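PDB 7LR8: glycosyl hydrolase, which probably hydrolyses the Manβ1-4GlcNAc disaccharide released from N-glycan cores, as a family GH5 subfamily 18 glycosidase. Local coordinates for residues D94-H99 against E130-L135; A246-E251 against A381-F386; A359-V364 against T397-E402. The protein carries 1 engineered substitution. One frame throughout, in Å; residues are numbered along the deposited sequence.

In the fold
Contact 1 (94-99 with 130-135) belongs to the (beta/alpha)8 barrel and reaches the glycan pocket through His99, which binds the N-acetylglucosamine unit of the disaccharide. Its Leu96 side chain is about 10 Å from that of Ala153, the engineered residue. Contacts 2 and 3 lie on the opposite side of the chain's centre, about 31 Å and about 34 Å from contact 1 between centres, and away from the glycan pocket. Those two adjoin, with centres about 11 Å apart. Contact 2 packs barrel helix 240-253 on helix 381-391. Contact 3 pairs the strands that flank helix 381-391 in sequence. Glu251 of contact 2 probably hydrogen-bonds Thr397 and Thr398 of contact 3.

Contact 1. Residues D94-H99 against E130-L135; sequences DGLQGH and EYLRTL. With NAG (2-acetamido-2-deoxy-beta-D-glucopyranose), chain D.
Tyr131 and Leu132 of helix 122-139 meet Gly95 and Leu96 in the loop after strand 90-94. Tyr131 makes the one hydrogen bond across the contact. Its CG lies anti to the backbone N (chi1 165°), which sends the ring toward the loop. Tyr131 OH donates to Gly95 O at 2.7 Å, with the carbonyl oxygen at the ring edge. The hydroxyl sits above the carbonyl plane, 35° out of it. Gln97 N also donates to Gly95 O, at 3.2 Å from the opposite face of that plane, so two donors hold this buried oxygen. Leu96, centre of the resulting inverse gamma turn, lies alongside Tyr131, the two side chains pointing opposite ways. Its CD2 methyl lies 3.7 Å from Tyr131 CD2. Leu132 comes next and sets its CD2 methyl 3.7 Å from Gly95 CA. A CB on Gly95 would clash with that methyl. Leu135, one turn after Tyr131, points the same way but stays farther off. Helix 170-187 also touches Leu96 and Leu132, and Met148 of strand 145-152 touches Leu132.

Beyond the turn, a cis peptide precedes Gly98. Gln97 NE2 is 3.0 Å from Asp94 O in a nearly straight bond, and Gln97 OE1 accepts from Asn152 N. His99 NE2 meets NAG O3 at 2.8 Å, in the ring plane, and either could be the donor. Asp104 holds His99 ND1. This is a beta-to-alpha loop of a (beta/alpha)8 barrel, backed by a barrel helix and carrying a sugar-binding histidine into the glycan pocket.

Contact 2. Residues A246-E251 against A381-F386; sequences AAYLVE and AVFEAF
Tyr248 lies among Val382, Phe383 and Phe386, and no hydrogen bond joins the two helix segments. The aromatic contacts come first. The first torsion turns the Tyr248 ring away from its own backbone N, across to helix 381-391. Its CD1 sits over one face of the Phe386 ring, 3.4 Å from Phe386 CD1, with the planes at 54°. The other ortho-meta side turns to Phe383, where Tyr248 CE2 is 3.5 Å from Phe383 CD2. Those two planes are 74° apart, and both pairs are oblique.

Aliphatic groups add two contacts to the rings. Val382 CG1 lies 3.7 Å from Tyr248 OH. Glu251 CB rests 3.9 Å from Phe386 CE2, while the bent chain leads the carboxylate away to Lys254 and Thr397.

The Tyr248 hydroxyl finds its hydrogen bond outside the two segments, at Cys376 O. With an alanine here, Phe383 and Phe386 would probably be left with a gap between them, and Cys376 O would lose its hydroxyl partner.

The axes of the segments 246-251 and 381-386 cross at 116°, 11.3 Å apart at closest. The chemistry implies an apolar join between the barrel and the C-terminal region, made by an aromatic cluster with its polar groups bonded at the margins.

Contact 3. Residues A359-V364 against T397-E402; sequences ALVVDV and TTVLAE
Ala359 CB fits between two side chains of strand 397-400, 3.7 Å from both Thr397 CG2 and Val399 CG1. Val399 CG1 takes the position between its own backbone N and carbonyl carbon (chi1 64°), which brings it beside Ala359. Val361 lies on this same face and adds a looser contact to Val399. On the other face, Val362 CG2 reaches 3.7 Å to Thr398 CB, and the two side chains pass at a slant. Leu400 lies on this face too, its CD2 resting near Val362 O.

The backbones form a parallel ladder. Leu360 N donates to Thr397 O at 2.9 Å, almost straight at 171°. Val399 N then bonds to Leu360 O and Val362 N to Val399 O. Ala401 N closes the run on Val362 O at 3.0 Å, a more bent bond of 147°. Past the strands, Asp363 CB touches Ala401 CB at 4.0 Å, and Asp363 OD1 accepts from Gly365 N, two residues on. At the threonines, both hydroxyls are used by Glu251 of helix 240-253: Thr397 OG1 meets its carboxylate and Thr398 OG1 its backbone O.

The two strands are the ends of a beta-alpha-beta unit whose helix, 381-391, packs on Leu360 and Val362. Helix 407-413 lies against the opposite face, at Thr397 and Val399. Strand 417-419 pairs with the far edge of strand 358-362, which is therefore the middle of three.

Contact 1. Residues D94-H99 against E130-L135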
# COMPACT_ATOMS: atom_id res chain seq x y z
N ASP B 94 17.18 -3.31 7.36
CA ASP B 94 16.72 -2.11 6.67
C ASP B 94 15.31 -1.77 7.15
O ASP B 94 14.42 -2.62 7.14
CB ASP B 94 16.70 -2.31 5.16
CG ASP B 94 18.06 -2.11 4.52
OD1 ASP B 94 19.03 -2.77 4.94
OD2 ASP B 94 18.16 -1.31 3.56
N GLY B 95 15.10 -0.52 7.55
CA GLY B 95 13.80 -0.18 8.10
C GLY B 95 12.71 0.19 7.11
O GLY B 95 11.68 -0.49 7.01
N LEU B 96 12.91 1.28 6.36
CA LEU B 96 11.83 1.90 5.60
C LEU B 96 11.78 1.38 4.16
O LEU B 96 12.28 2.00 3.22
CB LEU B 96 11.98 3.41 5.63
CG LEU B 96 11.81 4.01 7.04
CD1 LEU B 96 12.21 5.48 7.04
CD2 LEU B 96 10.37 3.87 7.50
N GLN B 97 11.13 0.21 3.97
CA GLN B 97 10.74 -0.29 2.65
C GLN B 97 9.22 -0.17 2.56
O GLN B 97 8.49 -1.03 3.07
CB GLN B 97 11.16 -1.74 2.42
CG GLN B 97 12.65 -1.94 2.25
CD GLN B 97 13.36 -1.79 3.58
OE1 GLN B 97 14.22 -0.92 3.74
NE2 GLN B 97 12.98 -2.60 4.56
N GLY B 98 8.74 0.85 1.86
CA GLY B 98 9.60 1.64 1.00
C GLY B 98 9.75 0.92 -0.32
O GLY B 98 8.84 0.20 -0.76
N HIS B 99 10.91 1.05 -0.96
CA HIS B 99 11.12 0.49 -2.28
C HIS B 99 11.80 -0.87 -2.23
O HIS B 99 12.82 -1.03 -1.55
CB HIS B 99 11.95 1.42 -3.15
CG HIS B 99 12.02 0.96 -4.57
ND1 HIS B 99 11.00 1.20 -5.46
CD2 HIS B 99 12.94 0.21 -5.23
CE1 HIS B 99 11.31 0.66 -6.63
NE2 HIS B 99 12.48 0.05 -6.51
N GLU B 130 9.87 6.53 15.46
CA GLU B 130 9.45 5.59 16.49
C GLU B 130 9.53 4.15 16.00
O GLU B 130 9.89 3.24 16.76
CB GLU B 130 8.03 5.92 16.96
CG GLU B 130 7.49 5.05 18.11
CD GLU B 130 8.39 4.98 19.36
OE1 GLU B 130 9.32 5.81 19.56
OE2 GLU B 130 8.17 4.06 20.15
N TYR B 131 9.21 3.94 14.72
CA TYR B 131 9.34 2.63 14.09
C TYR B 131 10.79 2.14 14.11
O TYR B 131 11.07 1.02 14.55
CB TYR B 131 8.80 2.73 12.66
CG TYR B 131 9.13 1.62 11.70
CD1 TYR B 131 8.65 0.33 11.88
CD2 TYR B 131 9.93 1.88 10.59
CE1 TYR B 131 8.95 -0.68 10.96
CE2 TYR B 131 10.24 0.86 9.66
CZ TYR B 131 9.75 -0.41 9.87
OH TYR B 131 10.02 -1.42 8.96
N LEU B 132 11.73 2.98 13.66
CA LEU B 132 13.14 2.57 13.63
C LEU B 132 13.68 2.35 15.04
O LEU B 132 14.40 1.37 15.29
CB LEU B 132 13.99 3.61 12.91
CG LEU B 132 13.77 3.82 11.41
CD1 LEU B 132 14.69 4.93 10.92
CD2 LEU B 132 14.04 2.53 10.65
N ARG B 133 13.35 3.25 15.97
CA ARG B 133 13.75 3.06 17.36
C ARG B 133 13.21 1.75 17.92
O ARG B 133 13.91 1.04 18.65
CB ARG B 133 13.25 4.24 18.20
CG ARG B 133 13.90 4.33 19.58
CD ARG B 133 13.05 5.12 20.57
NE ARG B 133 11.73 4.51 20.73
CZ ARG B 133 11.48 3.47 21.51
NH1 ARG B 133 12.45 2.92 22.24
NH2 ARG B 133 10.25 2.98 21.56
N THR B 134 11.95 1.43 17.60
CA THR B 134 11.31 0.22 18.11
C THR B 134 12.01 -1.03 17.59
O THR B 134 12.29 -1.96 18.36
CB THR B 134 9.83 0.21 17.73
OG1 THR B 134 9.14 1.26 18.44
CG2 THR B 134 9.16 -1.10 18.10
N LEU B 135 12.30 -1.07 16.29
CA LEU B 135 13.01 -2.23 15.73
C LEU B 135 14.38 -2.38 16.38
O LEU B 135 14.74 -3.48 16.83
CB LEU B 135 13.17 -2.10 14.22
CG LEU B 135 11.88 -2.11 13.40
CD1 LEU B 135 12.19 -2.37 11.93
CD2 LEU B 135 10.90 -3.13 13.93
C1 NAG D . 16.55 1.19 -9.66
C2 NAG D . 15.43 0.20 -9.31
C3 NAG D . 15.63 -0.35 -7.89
C4 NAG D . 17.05 -0.89 -7.70
C5 NAG D . 18.04 0.21 -8.10
C6 NAG D . 19.50 -0.18 -8.00
C7 NAG D . 13.10 0.33 -10.11
C8 NAG D . 11.85 1.16 -10.13
N2 NAG D . 14.14 0.85 -9.43
O1 NAG D . 16.41 1.56 -10.99
O3 NAG D . 14.68 -1.36 -7.62
O4 NAG D . 17.20 -1.27 -6.33
O5 NAG D . 17.81 0.57 -9.46
O6 NAG D . 20.33 0.95 -8.24
O7 NAG D . 13.17 -0.76 -10.67

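Contact 2. Residues A246-E251 against A381-F386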
# COMPACT_ATOMS: atom_id res chain seq x y z
N ALA B 246 31.76 -1.89 -9.28
CA ALA B 246 31.58 -1.88 -7.83
C ALA B 246 32.82 -1.34 -7.11
O ALA B 246 32.69 -0.58 -6.14
CB ALA B 246 31.23 -3.29 -7.33
N ALA B 247 34.02 -1.71 -7.57
CA ALA B 247 35.24 -1.13 -7.02
C ALA B 247 35.29 0.37 -7.26
O ALA B 247 35.78 1.13 -6.42
CB ALA B 247 36.47 -1.81 -7.63
N TYR B 248 34.79 0.82 -8.41
CA TYR B 248 34.71 2.26 -8.66
C TYR B 248 33.85 2.97 -7.62
O TYR B 248 34.24 4.03 -7.10
CB TYR B 248 34.12 2.50 -10.04
CG TYR B 248 33.78 3.95 -10.33
CD1 TYR B 248 34.75 4.93 -10.25
CD2 TYR B 248 32.51 4.31 -10.74
CE1 TYR B 248 34.45 6.26 -10.54
CE2 TYR B 248 32.20 5.62 -11.05
CZ TYR B 248 33.17 6.59 -10.94
OH TYR B 248 32.86 7.90 -11.25
N LEU B 249 32.66 2.46 -7.34
CA LEU B 249 31.80 3.13 -6.37
C LEU B 249 32.47 3.16 -5.00
O LEU B 249 32.36 4.16 -4.27
CB LEU B 249 30.44 2.45 -6.29
CG LEU B 249 29.42 2.74 -7.39
CD1 LEU B 249 28.11 2.06 -7.03
CD2 LEU B 249 29.22 4.24 -7.59
N VAL B 250 33.18 2.09 -4.65
CA VAL B 250 33.89 2.03 -3.38
C VAL B 250 34.91 3.16 -3.29
O VAL B 250 34.95 3.92 -2.32
CB VAL B 250 34.56 0.65 -3.19
CG1 VAL B 250 35.61 0.68 -2.06
CG2 VAL B 250 33.50 -0.42 -2.93
N GLU B 251 35.76 3.29 -4.32
CA GLU B 251 36.82 4.29 -4.27
C GLU B 251 36.27 5.70 -4.48
O GLU B 251 36.82 6.66 -3.95
CB GLU B 251 37.90 3.97 -5.30
CG GLU B 251 38.67 2.70 -4.98
CD GLU B 251 39.28 2.74 -3.60
OE1 GLU B 251 39.95 3.76 -3.28
OE2 GLU B 251 39.11 1.76 -2.83
N ALA B 381 33.35 12.17 -17.41
CA ALA B 381 34.80 12.29 -17.54
C ALA B 381 35.52 11.63 -16.37
O ALA B 381 36.60 11.06 -16.56
CB ALA B 381 35.20 13.76 -17.65
N VAL B 382 34.96 11.72 -15.16
CA VAL B 382 35.59 11.07 -14.01
C VAL B 382 35.47 9.55 -14.13
O VAL B 382 36.45 8.82 -13.93
CB VAL B 382 34.95 11.59 -12.70
CG1 VAL B 382 35.25 10.68 -11.54
CG2 VAL B 382 35.45 13.00 -12.41
N PHE B 383 34.28 9.07 -14.48
CA PHE B 383 34.04 7.64 -14.68
C PHE B 383 35.04 7.04 -15.66
O PHE B 383 35.68 6.02 -15.37
CB PHE B 383 32.60 7.44 -15.19
CG PHE B 383 32.19 5.99 -15.32
CD1 PHE B 383 32.63 5.21 -16.38
CD2 PHE B 383 31.32 5.43 -14.39
CE1 PHE B 383 32.24 3.88 -16.50
CE2 PHE B 383 30.92 4.09 -14.51
CZ PHE B 383 31.38 3.32 -15.56
N GLU B 384 35.17 7.64 -16.85
CA GLU B 384 36.02 7.06 -17.88
C GLU B 384 37.50 7.19 -17.52
O GLU B 384 38.28 6.28 -17.81
CB GLU B 384 35.73 7.71 -19.23
CG GLU B 384 34.25 7.68 -19.59
CD GLU B 384 33.98 7.66 -21.09
OE1 GLU B 384 34.78 8.22 -21.86
OE2 GLU B 384 32.94 7.08 -21.48
N ALA B 385 37.90 8.29 -16.89
CA ALA B 385 39.29 8.40 -16.46
C ALA B 385 39.61 7.36 -15.39
O ALA B 385 40.72 6.82 -15.38
CB ALA B 385 39.59 9.81 -15.95
N PHE B 386 38.67 7.08 -14.49
CA PHE B 386 38.92 6.07 -13.47
C PHE B 386 39.09 4.70 -14.10
O PHE B 386 39.98 3.93 -13.70
CB PHE B 386 37.77 6.03 -12.45
CG PHE B 386 38.01 5.08 -11.30
CD1 PHE B 386 37.70 3.72 -11.42
CD2 PHE B 386 38.52 5.54 -10.08
CE1 PHE B 386 37.92 2.84 -10.36
CE2 PHE B 386 38.74 4.67 -9.01
CZ PHE B 386 38.44 3.31 -9.16

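Contact 3. Residues A359-V364 against T397-E402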
# COMPACT_ATOMS: atom_id res chain seq x y z
N ALA B 359 45.57 9.03 -6.89
CA ALA B 359 44.20 9.52 -6.73
C ALA B 359 43.77 10.32 -7.96
O ALA B 359 44.52 11.17 -8.45
CB ALA B 359 44.06 10.38 -5.47
N LEU B 360 42.57 10.04 -8.45
CA LEU B 360 41.97 10.79 -9.54
C LEU B 360 41.16 11.94 -8.96
O LEU B 360 40.39 11.75 -8.01
CB LEU B 360 41.07 9.88 -10.38
CG LEU B 360 40.18 10.54 -11.44
CD1 LEU B 360 41.03 11.04 -12.60
CD2 LEU B 360 39.12 9.56 -11.92
N VAL B 361 41.32 13.14 -9.53
CA VAL B 361 40.61 14.31 -9.02
C VAL B 361 39.15 14.25 -9.43
O VAL B 361 38.82 14.07 -10.61
CB VAL B 361 41.26 15.61 -9.53
CG1 VAL B 361 40.44 16.82 -9.07
CG2 VAL B 361 42.70 15.70 -9.06
N VAL B 362 38.25 14.42 -8.45
CA VAL B 362 36.81 14.43 -8.69
C VAL B 362 36.31 15.85 -8.44
O VAL B 362 36.35 16.33 -7.30
CB VAL B 362 36.08 13.42 -7.81
CG1 VAL B 362 34.58 13.52 -8.01
CG2 VAL B 362 36.58 12.01 -8.11
N ASP B 363 35.82 16.50 -9.49
CA ASP B 363 35.29 17.86 -9.42
C ASP B 363 33.82 17.78 -9.79
O ASP B 363 33.48 17.58 -10.96
CB ASP B 363 36.06 18.80 -10.35
CG ASP B 363 35.68 20.26 -10.16
OD1 ASP B 363 34.64 20.56 -9.53
OD2 ASP B 363 36.43 21.13 -10.66
N VAL B 364 32.94 17.90 -8.79
CA VAL B 364 31.50 17.84 -9.00
C VAL B 364 30.86 19.21 -8.77
O VAL B 364 29.65 19.29 -8.54
CB VAL B 364 30.86 16.77 -8.11
CG1 VAL B 364 31.45 15.39 -8.44
CG2 VAL B 364 31.05 17.09 -6.64
N THR B 397 42.52 5.50 -6.43
CA THR B 397 41.46 5.99 -5.56
C THR B 397 40.98 7.33 -6.12
O THR B 397 41.33 7.71 -7.24
CB THR B 397 41.93 6.11 -4.10
OG1 THR B 397 40.80 6.43 -3.26
CG2 THR B 397 43.00 7.19 -3.93
N THR B 398 40.17 8.06 -5.35
CA THR B 398 39.68 9.37 -5.76
C THR B 398 39.94 10.39 -4.66
O THR B 398 40.12 10.05 -3.49
CB THR B 398 38.18 9.35 -6.12
OG1 THR B 398 37.37 9.07 -4.96
CG2 THR B 398 37.89 8.31 -7.19
N VAL B 399 39.99 11.66 -5.07
CA VAL B 399 40.17 12.77 -4.15
C VAL B 399 39.37 13.96 -4.67
O VAL B 399 39.32 14.20 -5.88
CB VAL B 399 41.67 13.12 -3.97
CG1 VAL B 399 42.28 13.62 -5.27
CG2 VAL B 399 41.85 14.16 -2.85
N LEU B 400 38.71 14.68 -3.76
CA LEU B 400 37.94 15.85 -4.16
C LEU B 400 38.85 16.98 -4.62
O LEU B 400 39.96 17.16 -4.12
CB LEU B 400 37.07 16.34 -3.00
CG LEU B 400 35.80 15.56 -2.69
CD1 LEU B 400 35.04 16.28 -1.58
CD2 LEU B 400 34.93 15.43 -3.94
N ALA B 401 38.35 17.76 -5.60
CA ALA B 401 39.09 18.92 -6.09
C ALA B 401 39.55 19.82 -4.95
O ALA B 401 40.69 20.31 -4.96
CB ALA B 401 38.21 19.71 -7.07
N GLU B 402 38.69 20.03 -3.95
CA GLU B 402 39.02 20.90 -2.83
C GLU B 402 40.16 20.35 -1.98
O GLU B 402 40.74 21.10 -1.18
CB GLU B 402 37.79 21.13 -1.95
CG GLU B 402 37.11 19.85 -1.48
CD GLU B 402 35.80 20.11 -0.76
OE1 GLU B 402 35.83 20.45 0.44
OE2 GLU B 402 34.73 19.98 -1.40